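Local coordinates for protein succinylglutamate desuccinylase/aspartoacylase (Ruegeria sp. TM1040, PDB 3NA6) that probably hydrolyses an N-acyl amino acid such as N-succinylglutamate or an N-acylaspartate, at residues N5-T10 against G21-P26. Numbering follows the deposited sequence.
Sequences NPISPT and GFLKLP
The Phe-22 ring meets Thr-10 obliquely, OG1 of Thr-10 standing 3.8 Å from ring atom CD2 of Phe-22; Glu-263 of a second subunit packs on both residues, while Asp-291 of a third subunit packs on Phe-22. The saturated proline rings add apolar contacts: Pro-9 rests its CB 4.0 Å from Leu-23 CD2, and Pro-6 sets its CB against CD of Pro-26. Proline suits position 9 because its nitrogen, in a non-hydrogen-bonded pair with Leu-23, need donate nothing across the strands. At the neighbouring hydrogen-bonded pair, Ser-8 N gives to Lys-24 O and Lys-24 N returns a bond to Ser-8 O, the latter donor lying well above the carbonyl plane (49°). These bonds build the antiparallel beta hairpin of strands 8-9 and 17-26, which brings the short strand 8-9 to one margin of the mixed sheet within this chain. Thr-10 continues the ladder with both backbone and side chain: its N donates to Phe-22 O, while OG1, placed between N and the carbonyl carbon (chi1 66°), accepts from Phe-22 N at 2.8 Å. Ile-7 straddles two leucines, CG1 touching Leu-25 CB at 3.7 Å and CG2, anti to the backbone N, reaching Leu-23 CB; Tyr-129 and Ile-126 of helix 122-134 pack on Ile-7 and Leu-25 respectively. An alanine in place of Ile-7 is likely to leave a gap where its branches met Leu-23 and Leu-25, beside Tyr-129. Asn-5 OD1 accepts from Ile-7 N at 2.9 Å, an Asx turn just ahead of strand 8-9. One water joins Pro-6 O, Ser-8 OG, Lys-24 O and Lys-24 NZ. Lys-24, its chain bent at chi3 and chi4, also makes a cation-pi contact through its ammonium group with Phe-261 of the second subunit.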
loop_
_atom_site.group_PDB
_atom_site.type_symbol
_atom_site.label_atom_id
_atom_site.label_comp_id
_atom_site.label_asym_id
_atom_site.label_seq_id
_atom_site.Cartn_x
_atom_site.Cartn_y
_atom_site.Cartn_z
ATOM N N ASN A 5 10.802 0.400 -32.525
ATOM C CA ASN A 5 10.087 -0.054 -31.336
ATOM C C ASN A 5 10.706 -1.391 -30.862
ATOM O O ASN A 5 11.064 -2.214 -31.693
ATOM C CB ASN A 5 8.629 -0.249 -31.703
ATOM C CG ASN A 5 7.764 -0.418 -30.496
ATOM O OD1 ASN A 5 7.683 -1.507 -29.922
ATOM N ND2 ASN A 5 7.157 0.667 -30.059
ATOM N N PRO A 6 10.862 -1.600 -29.541
ATOM C CA PRO A 6 11.436 -2.878 -29.073
ATOM C C PRO A 6 10.501 -4.104 -29.077
ATOM O O PRO A 6 10.938 -5.198 -28.729
ATOM C CB PRO A 6 11.851 -2.573 -27.641
ATOM C CG PRO A 6 10.864 -1.505 -27.196
ATOM C CD PRO A 6 10.615 -0.664 -28.433
ATOM N N ILE A 7 9.243 -3.946 -29.479
ATOM C CA ILE A 7 8.336 -5.099 -29.507
ATOM C C ILE A 7 8.702 -6.070 -30.626
ATOM O O ILE A 7 8.978 -5.638 -31.732
ATOM C CB ILE A 7 6.850 -4.671 -29.602
ATOM C CG1 ILE A 7 6.387 -4.161 -28.234
ATOM C CG2 ILE A 7 5.964 -5.808 -30.184
ATOM C CD1 ILE A 7 5.085 -3.392 -28.253
ATOM N N SER A 8 8.732 -7.368 -30.330
ATOM C CA SER A 8 8.836 -8.387 -31.368
ATOM C C SER A 8 7.786 -9.469 -31.184
ATOM O O SER A 8 7.669 -10.046 -30.109
ATOM C CB SER A 8 10.232 -9.025 -31.471
ATOM O OG SER A 8 10.828 -9.128 -30.213
ATOM N N PRO A 9 7.008 -9.726 -32.239
ATOM C CA PRO A 9 6.020 -10.779 -32.181
ATOM C C PRO A 9 6.663 -12.128 -32.099
ATOM O O PRO A 9 7.778 -12.319 -32.594
ATOM C CB PRO A 9 5.246 -10.638 -33.497
ATOM C CG PRO A 9 5.648 -9.363 -34.094
ATOM C CD PRO A 9 6.962 -8.986 -33.512
ATOM N N THR A 10 5.999 -13.045 -31.417
ATOM C CA THR A 10 6.421 -14.432 -31.359
ATOM C C THR A 10 5.855 -15.235 -32.542
ATOM O O THR A 10 6.107 -16.419 -32.663
ATOM C CB THR A 10 5.971 -15.114 -30.044
ATOM O OG1 THR A 10 4.535 -15.222 -29.985
ATOM C CG2 THR A 10 6.480 -14.346 -28.853
ATOM N N GLY A 21 -0.048 -16.082 -30.703
ATOM C CA GLY A 21 1.172 -15.803 -29.984
ATOM C C GLY A 21 1.094 -14.524 -29.202
ATOM O O GLY A 21 0.045 -14.219 -28.631
ATOM N N PHE A 22 2.220 -13.800 -29.159
ATOM C CA PHE A 22 2.371 -12.630 -28.309
ATOM C C PHE A 22 3.178 -11.535 -28.963
ATOM O O PHE A 22 4.038 -11.801 -29.770
ATOM C CB PHE A 22 3.048 -12.998 -26.982
ATOM C CG PHE A 22 2.425 -14.193 -26.315
ATOM C CD1 PHE A 22 1.294 -14.049 -25.516
ATOM C CD2 PHE A 22 2.910 -15.467 -26.563
ATOM C CE1 PHE A 22 0.677 -15.155 -24.962
ATOM C CE2 PHE A 22 2.285 -16.572 -26.010
ATOM C CZ PHE A 22 1.176 -16.399 -25.204
ATOM N N LEU A 23 2.863 -10.293 -28.607
ATOM C CA LEU A 23 3.772 -9.192 -28.800
ATOM C C LEU A 23 4.639 -9.098 -27.531
ATOM O O LEU A 23 4.152 -8.772 -26.437
ATOM C CB LEU A 23 2.975 -7.896 -28.999
ATOM C CG LEU A 23 1.975 -7.923 -30.167
ATOM C CD1 LEU A 23 1.282 -6.588 -30.305
ATOM C CD2 LEU A 23 2.644 -8.303 -31.464
ATOM N N LYS A 24 5.902 -9.435 -27.663
ATOM C CA LYS A 24 6.836 -9.354 -26.552
ATOM C C LYS A 24 7.412 -7.956 -26.406
ATOM O O LYS A 24 8.175 -7.470 -27.254
ATOM C CB LYS A 24 7.952 -10.369 -26.753
ATOM C CG LYS A 24 8.893 -10.581 -25.563
ATOM C CD LYS A 24 9.764 -11.867 -25.818
ATOM C CE LYS A 24 11.260 -11.615 -25.708
ATOM N NZ LYS A 24 11.859 -10.398 -26.363
ATOM N N LEU A 25 7.020 -7.300 -25.330
ATOM C CA LEU A 25 7.508 -5.958 -25.026
ATOM C C LEU A 25 8.453 -6.104 -23.858
ATOM O O LEU A 25 8.011 -6.414 -22.754
ATOM C CB LEU A 25 6.309 -5.081 -24.671
ATOM C CG LEU A 25 6.475 -3.700 -24.065
ATOM C CD1 LEU A 25 7.458 -2.927 -24.881
ATOM C CD2 LEU A 25 5.072 -3.075 -24.040
ATOM N N PRO A 26 9.753 -5.909 -24.084
ATOM C CA PRO A 26 10.665 -5.967 -22.959
ATOM C C PRO A 26 10.291 -5.011 -21.841
ATOM O O PRO A 26 9.967 -3.877 -22.088
ATOM C CB PRO A 26 12.013 -5.587 -23.572
ATOM C CG PRO A 26 11.878 -5.895 -25.031
ATOM C CD PRO A 26 10.444 -5.559 -25.335
HETATM O O HOH W 1 11.034 -8.121 -27.675
#